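Local coordinates for protein 4'-phospho-dehydrooxetanocin synthase (Bacillus megaterium, PDB 5UL3) that catalyses the cobalamin- and S-adenosylmethionine-dependent radical ring contraction of dAMP to an oxetane aldehyde, a step in oxetanocin A biosynthesis, at residues D238-Y243 with S329-S334; G312-R317 with I366-N371; K699-V704 with K726-D731. All blocks are in the same frame, centred on the assembly; numbering follows the deposited sequence.

Contact 1. Residues D238-Y243 with S329-S334; sequences DKEGEY and SWRPLS. With EDO (1,2-ethanediol), chain S.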
# COMPACT_ATOMS: atom_id res chain seq x y z
N ASP A 238 10.71 -9.83 11.88
CA ASP A 238 9.95 -8.85 12.65
C ASP A 238 9.73 -7.55 11.91
O ASP A 238 8.68 -6.91 12.08
CB ASP A 238 10.66 -8.56 13.98
CG ASP A 238 10.59 -9.73 14.96
OD1 ASP A 238 9.65 -10.53 14.85
OD2 ASP A 238 11.48 -9.82 15.83
N LYS A 239 10.69 -7.12 11.09
CA LYS A 239 10.60 -5.83 10.43
C LYS A 239 10.99 -5.95 8.96
O LYS A 239 10.35 -6.69 8.20
CB LYS A 239 11.47 -4.80 11.16
CG LYS A 239 10.91 -4.50 12.58
CD LYS A 239 11.98 -4.07 13.54
CE LYS A 239 11.38 -3.93 14.95
NZ LYS A 239 12.38 -3.40 15.92
N GLU A 240 12.01 -5.22 8.52
CA GLU A 240 12.44 -5.36 7.13
C GLU A 240 13.07 -6.74 6.90
O GLU A 240 13.71 -7.31 7.79
CB GLU A 240 13.45 -4.27 6.76
CG GLU A 240 12.85 -2.86 6.66
CD GLU A 240 13.91 -1.78 6.67
OE1 GLU A 240 14.74 -1.79 7.60
OE2 GLU A 240 13.91 -0.94 5.74
N GLY A 241 12.92 -7.25 5.68
CA GLY A 241 13.39 -8.59 5.37
C GLY A 241 14.77 -8.71 4.75
O GLY A 241 15.34 -9.81 4.76
N GLU A 242 15.33 -7.62 4.23
CA GLU A 242 16.55 -7.70 3.42
C GLU A 242 17.72 -8.28 4.20
O GLU A 242 18.34 -9.26 3.79
CB GLU A 242 16.91 -6.31 2.88
CG GLU A 242 16.01 -5.78 1.77
CD GLU A 242 14.73 -5.06 2.25
OE1 GLU A 242 14.34 -5.18 3.44
OE2 GLU A 242 14.10 -4.40 1.40
N TYR A 243 18.06 -7.66 5.33
CA TYR A 243 19.20 -8.14 6.10
C TYR A 243 18.90 -9.45 6.80
O TYR A 243 19.81 -10.25 7.03
CB TYR A 243 19.63 -7.10 7.13
CG TYR A 243 20.16 -5.82 6.56
CD1 TYR A 243 20.49 -5.71 5.22
CD2 TYR A 243 20.33 -4.70 7.38
CE1 TYR A 243 20.97 -4.53 4.70
CE2 TYR A 243 20.80 -3.52 6.86
CZ TYR A 243 21.12 -3.43 5.53
OH TYR A 243 21.61 -2.25 5.03
N SER A 329 11.44 6.36 11.75
CA SER A 329 12.31 7.28 11.05
C SER A 329 12.04 7.13 9.56
O SER A 329 11.53 6.10 9.11
CB SER A 329 13.78 6.99 11.33
OG SER A 329 14.10 5.66 10.95
N TRP A 330 12.39 8.16 8.79
CA TRP A 330 12.07 8.22 7.37
C TRP A 330 13.35 8.02 6.57
O TRP A 330 14.33 8.74 6.77
CB TRP A 330 11.40 9.55 7.04
CG TRP A 330 10.90 9.70 5.63
CD1 TRP A 330 9.80 9.11 5.08
CD2 TRP A 330 11.46 10.55 4.62
NE1 TRP A 330 9.65 9.52 3.78
CE2 TRP A 330 10.66 10.39 3.46
CE3 TRP A 330 12.56 11.41 4.57
CZ2 TRP A 330 10.91 11.08 2.28
CZ3 TRP A 330 12.81 12.10 3.39
CH2 TRP A 330 12.00 11.92 2.26
N ARG A 331 13.35 7.03 5.67
CA ARG A 331 14.53 6.62 4.90
C ARG A 331 14.23 6.78 3.41
O ARG A 331 13.56 5.91 2.82
CB ARG A 331 14.91 5.17 5.21
CG ARG A 331 15.20 4.90 6.70
CD ARG A 331 13.96 4.41 7.46
NE ARG A 331 13.61 3.02 7.12
CZ ARG A 331 12.49 2.42 7.50
NH1 ARG A 331 12.26 1.16 7.17
NH2 ARG A 331 11.60 3.10 8.23
N PRO A 332 14.65 7.86 2.77
CA PRO A 332 14.33 8.07 1.35
C PRO A 332 15.31 7.41 0.40
O PRO A 332 16.51 7.28 0.68
CB PRO A 332 14.41 9.60 1.21
CG PRO A 332 15.50 9.97 2.22
CD PRO A 332 15.23 9.06 3.40
N LEU A 333 14.77 6.98 -0.74
CA LEU A 333 15.61 6.73 -1.91
C LEU A 333 16.25 8.03 -2.39
O LEU A 333 15.63 9.10 -2.33
CB LEU A 333 14.77 6.14 -3.06
CG LEU A 333 14.51 4.66 -3.24
CD1 LEU A 333 13.81 4.42 -4.58
CD2 LEU A 333 15.80 3.88 -3.14
N SER A 334 17.47 7.94 -2.92
CA SER A 334 18.05 9.11 -3.56
C SER A 334 17.23 9.52 -4.78
O SER A 334 16.49 8.72 -5.36
CB SER A 334 19.50 8.86 -3.98
OG SER A 334 19.57 7.99 -5.11
C1 EDO S . 12.25 2.64 14.57
O1 EDO S . 12.05 2.18 15.91
C2 EDO S . 12.99 3.94 14.52
O2 EDO S . 13.59 4.09 13.24
O HOH W 1 15.08 1.34 5.54
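Glu240 and Arg331 reach toward each other from opposite directions and join the Rossmann fold that houses cobalamin to short strand 331-332, at the edge of the sheet of the radical SAM domain, a partial TIM barrel. The backbones stay far apart, with 12.4 Å between Glu240 CA and Arg331 CA, so the junction is made by the ends of two long side chains. The Glu240 chain runs extended beyond CG. Arg331 is bent instead, at chi2 (93°) and again at chi3, and this turns its guanidinium back toward the backbone of Ser329, just before the strand. The two flat groups stand perpendicular. Arg331 NH1 donates to Glu240 OE2 at 3.0 Å in a salt bridge that is fairly straight at the hydrogen (160°). OE2 lies in the guanidinium plane, whereas NH1 meets it from above the carboxylate plane, 83° out of it.

The rotation of the guanidinium is fixed by a second bond at its edge: NH2 of Arg331 donates to Ser329 O (3.1 Å). Glu240 is tied on several sides. OE2 also forms a salt bridge with Arg311 on the neighbouring strand 305-311, and OE1 accepts from the backbone N of Val281. The two arginines would be expected to stabilise the carboxylate as an anion. The junction borders the cofactor, as the Glu240 side chain comes within about 4 Å of cobalamin and the next residues, Gly241 and Glu242, bind it. One water completes a second link, accepting from Arg331 NE at 2.7 Å and donating to Glu240 OE2 at 2.6 Å.

Contact 2. Residues G312-R317 with I366-N371; sequences GCDYSR and IGELPN. With SF4 (iron/sulfur cluster), chain B.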
# COMPACT_ATOMS: atom_id res chain seq x y z
N GLY A 312 9.09 4.35 6.12
CA GLY A 312 8.84 4.92 7.42
C GLY A 312 8.07 6.23 7.38
O GLY A 312 7.70 6.76 6.33
N CYS A 313 7.84 6.76 8.58
CA CYS A 313 7.13 8.01 8.78
C CYS A 313 7.90 8.80 9.82
O CYS A 313 8.12 8.29 10.92
CB CYS A 313 5.71 7.76 9.27
SG CYS A 313 4.77 9.31 9.56
N ASP A 314 8.33 10.01 9.48
CA ASP A 314 9.08 10.80 10.45
C ASP A 314 8.19 11.35 11.54
O ASP A 314 8.69 11.70 12.62
CB ASP A 314 9.85 11.92 9.75
CG ASP A 314 9.00 12.71 8.79
OD1 ASP A 314 7.95 13.25 9.19
OD2 ASP A 314 9.40 12.81 7.61
N TYR A 315 6.87 11.42 11.31
CA TYR A 315 5.94 11.89 12.33
C TYR A 315 5.65 10.79 13.35
O TYR A 315 5.98 10.92 14.53
CB TYR A 315 4.64 12.38 11.69
CG TYR A 315 3.66 12.96 12.67
CD1 TYR A 315 3.97 14.11 13.40
CD2 TYR A 315 2.41 12.38 12.85
CE1 TYR A 315 3.05 14.66 14.30
CE2 TYR A 315 1.49 12.94 13.77
CZ TYR A 315 1.82 14.06 14.47
OH TYR A 315 0.89 14.58 15.37
N SER A 316 4.99 9.71 12.90
CA SER A 316 4.85 8.46 13.65
C SER A 316 4.07 8.63 14.96
O SER A 316 4.16 7.78 15.84
CB SER A 316 6.22 7.84 13.94
OG SER A 316 6.71 7.09 12.83
N ARG A 317 3.26 9.68 15.09
CA ARG A 317 2.57 9.98 16.34
C ARG A 317 1.07 9.77 16.30
O ARG A 317 0.42 9.96 17.34
CB ARG A 317 2.86 11.42 16.75
CG ARG A 317 4.26 11.60 17.23
CD ARG A 317 4.46 13.08 17.50
NE ARG A 317 5.71 13.39 18.18
CZ ARG A 317 6.90 13.46 17.58
NH1 ARG A 317 7.05 13.18 16.29
NH2 ARG A 317 7.95 13.81 18.30
N ILE A 366 6.55 12.74 0.93
CA ILE A 366 7.30 14.00 0.98
C ILE A 366 8.39 13.96 2.05
O ILE A 366 9.56 14.29 1.79
CB ILE A 366 6.34 15.18 1.21
CG1 ILE A 366 5.33 15.24 0.05
CG2 ILE A 366 7.11 16.48 1.31
CD1 ILE A 366 4.17 16.09 0.37
N GLY A 367 8.04 13.56 3.26
CA GLY A 367 9.07 13.33 4.26
C GLY A 367 9.56 14.59 4.95
O GLY A 367 9.02 15.70 4.82
N GLU A 368 10.61 14.39 5.75
CA GLU A 368 11.26 15.45 6.52
C GLU A 368 12.71 15.05 6.71
O GLU A 368 12.99 13.91 7.13
CB GLU A 368 10.61 15.66 7.90
CG GLU A 368 9.33 16.48 7.92
CD GLU A 368 8.96 16.95 9.32
OE1 GLU A 368 9.87 17.15 10.16
OE2 GLU A 368 7.75 17.14 9.59
N LEU A 369 13.62 15.96 6.42
CA LEU A 369 15.04 15.73 6.61
C LEU A 369 15.60 16.68 7.67
O LEU A 369 15.11 17.81 7.81
CB LEU A 369 15.80 15.92 5.30
CG LEU A 369 15.42 14.86 4.26
CD1 LEU A 369 15.90 15.22 2.87
CD2 LEU A 369 15.94 13.50 4.70
N PRO A 370 16.59 16.26 8.45
CA PRO A 370 17.22 17.19 9.40
C PRO A 370 17.72 18.48 8.75
O PRO A 370 17.64 19.54 9.38
CB PRO A 370 18.36 16.36 10.01
CG PRO A 370 17.90 14.95 9.90
CD PRO A 370 17.11 14.88 8.61
N ASN A 371 18.20 18.42 7.50
CA ASN A 371 18.64 19.64 6.82
C ASN A 371 17.50 20.40 6.15
O ASN A 371 17.75 21.48 5.58
CB ASN A 371 19.73 19.32 5.80
CG ASN A 371 19.28 18.35 4.72
OD1 ASN A 371 18.10 18.22 4.43
ND2 ASN A 371 20.25 17.66 4.12
FE1 SF4 B . 0.18 9.19 11.06
FE2 SF4 B . 0.25 8.63 8.40
FE3 SF4 B . 0.75 6.66 10.32
FE4 SF4 B . 2.59 8.64 9.88
S1 SF4 B . 1.93 7.02 8.38
S2 SF4 B . 1.87 7.89 11.93
S3 SF4 B . 1.19 10.43 9.48
S4 SF4 B . -1.22 7.79 9.95
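The Glu368 and Asp314 side chains cross at about a right angle, their carboxylate planes 41° apart, with the reservation that each residue was deposited in two conformers, so the details of this pairing are doubtful. Glu368 CB approaches Asp314 OD2 to 3.1 Å. The chain then runs extended past CG, which sits equally far from Asp314 OD1 and OD2. CD drifts toward OD1 alone, and at the tip OE2 is 3.9 Å from Asp314 OD1, which in this conformer would bring two like charges close together. Arg399 forms long, weak ion pairs with both of these oxygens, and so could offset part of the repulsion.

The contact joins two loops of the radical SAM domain, one following strand 305-311 and carrying cluster ligands, the other following strand 357-360. Immediately before Asp314, Cys313 points away from the second loop; its SG, anti to the backbone N (chi1 179°), reaches FE4 of the [4Fe-4S] cluster at 2.3 Å. Cys318 and Cys321 supply the other two protein ligands, completing the three-cysteine motif of radical SAM enzymes, here spaced CX4CX2C. Within the cluster loop, Ser316 OG donates to Cys313 O at 2.7 Å.

Contact 3. Residues K699-V704 with K726-D731; sequences KLLRDV and KRWFSD. With EDO (1,2-ethanediol), chain C; EDO (1,2-ethanediol), chain K.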
# COMPACT_ATOMS: atom_id res chain seq x y z
N LYS A 699 -36.32 5.74 -2.49
CA LYS A 699 -36.67 6.65 -3.57
C LYS A 699 -35.59 6.65 -4.65
O LYS A 699 -35.89 6.59 -5.85
CB LYS A 699 -36.88 8.06 -3.02
CG LYS A 699 -37.16 9.09 -4.10
CD LYS A 699 -37.85 10.32 -3.54
CE LYS A 699 -38.29 11.25 -4.66
NZ LYS A 699 -37.12 11.77 -5.42
N LEU A 700 -34.33 6.69 -4.23
CA LEU A 700 -33.22 6.56 -5.18
C LEU A 700 -33.30 5.25 -5.95
O LEU A 700 -33.16 5.23 -7.18
CB LEU A 700 -31.89 6.67 -4.43
CG LEU A 700 -30.63 6.27 -5.22
CD1 LEU A 700 -30.50 7.17 -6.43
CD2 LEU A 700 -29.33 6.33 -4.33
N LEU A 701 -33.50 4.14 -5.25
CA LEU A 701 -33.44 2.86 -5.92
C LEU A 701 -34.66 2.62 -6.81
O LEU A 701 -34.58 1.82 -7.75
CB LEU A 701 -33.25 1.74 -4.90
CG LEU A 701 -31.90 1.80 -4.14
CD1 LEU A 701 -31.78 0.65 -3.17
CD2 LEU A 701 -30.71 1.81 -5.13
N ARG A 702 -35.78 3.31 -6.54
CA ARG A 702 -36.90 3.26 -7.47
C ARG A 702 -36.56 3.94 -8.79
O ARG A 702 -37.00 3.49 -9.85
CB ARG A 702 -38.15 3.90 -6.84
CG ARG A 702 -38.75 3.13 -5.67
CD ARG A 702 -39.23 1.72 -6.06
NE ARG A 702 -39.78 1.02 -4.89
CZ ARG A 702 -40.18 -0.25 -4.89
NH1 ARG A 702 -40.12 -0.97 -6.01
NH2 ARG A 702 -40.64 -0.80 -3.78
N ASP A 703 -35.77 5.02 -8.75
CA ASP A 703 -35.26 5.60 -9.99
C ASP A 703 -34.32 4.63 -10.71
O ASP A 703 -34.38 4.51 -11.94
CB ASP A 703 -34.54 6.93 -9.73
CG ASP A 703 -35.49 8.07 -9.38
OD1 ASP A 703 -36.68 8.01 -9.75
OD2 ASP A 703 -35.03 9.05 -8.76
N VAL A 704 -33.43 3.96 -9.96
CA VAL A 704 -32.54 2.97 -10.56
C VAL A 704 -33.35 1.86 -11.23
O VAL A 704 -33.06 1.43 -12.35
CB VAL A 704 -31.59 2.38 -9.50
CG1 VAL A 704 -30.66 1.32 -10.14
CG2 VAL A 704 -30.79 3.48 -8.82
N LYS A 726 -34.34 -6.28 -6.34
CA LYS A 726 -35.50 -7.02 -5.85
C LYS A 726 -35.31 -7.41 -4.39
O LYS A 726 -36.22 -7.23 -3.56
CB LYS A 726 -35.73 -8.27 -6.70
CG LYS A 726 -36.96 -9.08 -6.29
CD LYS A 726 -37.11 -10.30 -7.19
CE LYS A 726 -38.47 -10.96 -6.94
NZ LYS A 726 -38.69 -12.13 -7.84
N ARG A 727 -34.13 -7.92 -4.05
CA ARG A 727 -33.82 -8.27 -2.67
C ARG A 727 -33.84 -7.04 -1.77
O ARG A 727 -34.38 -7.09 -0.65
CB ARG A 727 -32.46 -8.96 -2.61
CG ARG A 727 -32.12 -9.57 -1.26
CD ARG A 727 -30.80 -10.31 -1.35
NE ARG A 727 -30.72 -11.04 -2.61
CZ ARG A 727 -31.19 -12.27 -2.79
NH1 ARG A 727 -31.09 -12.85 -3.98
NH2 ARG A 727 -31.75 -12.93 -1.78
N TRP A 728 -33.26 -5.92 -2.23
CA TRP A 728 -33.24 -4.71 -1.41
C TRP A 728 -34.65 -4.27 -1.03
O TRP A 728 -34.92 -3.97 0.15
CB TRP A 728 -32.52 -3.57 -2.15
CG TRP A 728 -32.18 -2.42 -1.22
CD1 TRP A 728 -31.00 -2.22 -0.55
CD2 TRP A 728 -33.04 -1.35 -0.82
NE1 TRP A 728 -31.07 -1.09 0.22
CE2 TRP A 728 -32.32 -0.53 0.08
CE3 TRP A 728 -34.36 -0.99 -1.14
CZ2 TRP A 728 -32.85 0.62 0.65
CZ3 TRP A 728 -34.89 0.15 -0.56
CH2 TRP A 728 -34.15 0.94 0.32
N PHE A 729 -35.56 -4.21 -2.00
CA PHE A 729 -36.92 -3.79 -1.70
C PHE A 729 -37.57 -4.74 -0.71
O PHE A 729 -38.23 -4.30 0.24
CB PHE A 729 -37.74 -3.69 -2.99
CG PHE A 729 -37.28 -2.58 -3.91
CD1 PHE A 729 -37.12 -1.29 -3.43
CD2 PHE A 729 -36.98 -2.84 -5.25
CE1 PHE A 729 -36.69 -0.26 -4.25
CE2 PHE A 729 -36.55 -1.82 -6.09
CZ PHE A 729 -36.40 -0.53 -5.59
N SER A 730 -37.36 -6.05 -0.88
CA SER A 730 -37.98 -7.01 0.03
C SER A 730 -37.35 -6.98 1.42
O SER A 730 -38.00 -7.41 2.38
CB SER A 730 -37.88 -8.42 -0.55
OG SER A 730 -36.78 -9.12 -0.00
N ASP A 731 -36.12 -6.48 1.55
CA ASP A 731 -35.45 -6.43 2.84
C ASP A 731 -35.64 -5.11 3.57
O ASP A 731 -35.03 -4.92 4.63
CB ASP A 731 -33.95 -6.69 2.67
CG ASP A 731 -33.65 -8.12 2.30
OD1 ASP A 731 -34.51 -8.98 2.55
OD2 ASP A 731 -32.56 -8.39 1.76
C1 EDO C . -33.87 11.57 -5.53
O1 EDO C . -34.53 11.55 -4.26
C2 EDO C . -33.64 10.13 -5.98
O2 EDO C . -32.88 10.12 -7.20
C1 EDO K . -37.49 8.37 -12.95
O1 EDO K . -38.32 7.49 -12.20
C2 EDO K . -36.27 7.61 -13.45
O2 EDO K . -36.60 6.84 -14.61
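The Phe729 ring carries the guanidinium of Arg702 flat on one face, with centres 3.6 Å apart and planes only 5° from parallel, which is a cation-pi stack. At the rim of the same ring, near its plane, the backbone O of Leu701 comes within 3.7 Å of Phe729 CZ. Trp728 is met differently: methyl CD1 of Leu701 sits over one indole face, 3.5 Å from the centroid of the five-membered ring and 17° off its normal, a CH-pi contact, while Phe729 CD1 lies at the edge of the indole. Leu701 CB adds a looser apolar contact with Phe729 CZ at 3.9 Å.

These groups pack helix 683-709 against helix 720-730 in the C-terminal helix bundle. The axes of the two short segments approach to 11.2 Å and run roughly antiparallel, at 151°. The bend of Arg702 at chi2 brings its head over the ring, and salt bridges from NH2 to Glu698 and from NH1 to Glu705, both on its own helix, hold it there. Trp728 NE1 is anchored by a hydrogen bond to Asn604 OD1. With its charge answered by carboxylates along its own helix, Arg702 can cover the phenyl face at the solvent-exposed margin, while Leu701 and Trp728 form the buried, largely apolar side.

Contacts 1 and 2 are neighbours at the active-site end of the radical SAM barrel, their centres 13 Å apart. They touch through Trp330, next in sequence to Arg331, which packs on both loops of contact 2, its CD1 3.4 Å from Gly312 O and its CE2 3.4 Å from Gly367 CA. Contact 3 lies about 50 Å, centre to centre, from contact 1, on the other side of the chain's centre and away from the annotated sites. All three are partly buried, but their chemistry differs. Opposite charges join two domains in contact 1; in contact 2 two carboxylates come close, in the conformers modelled, where the cluster-binding loop meets a second loop; aromatic faces join two helices in contact 3.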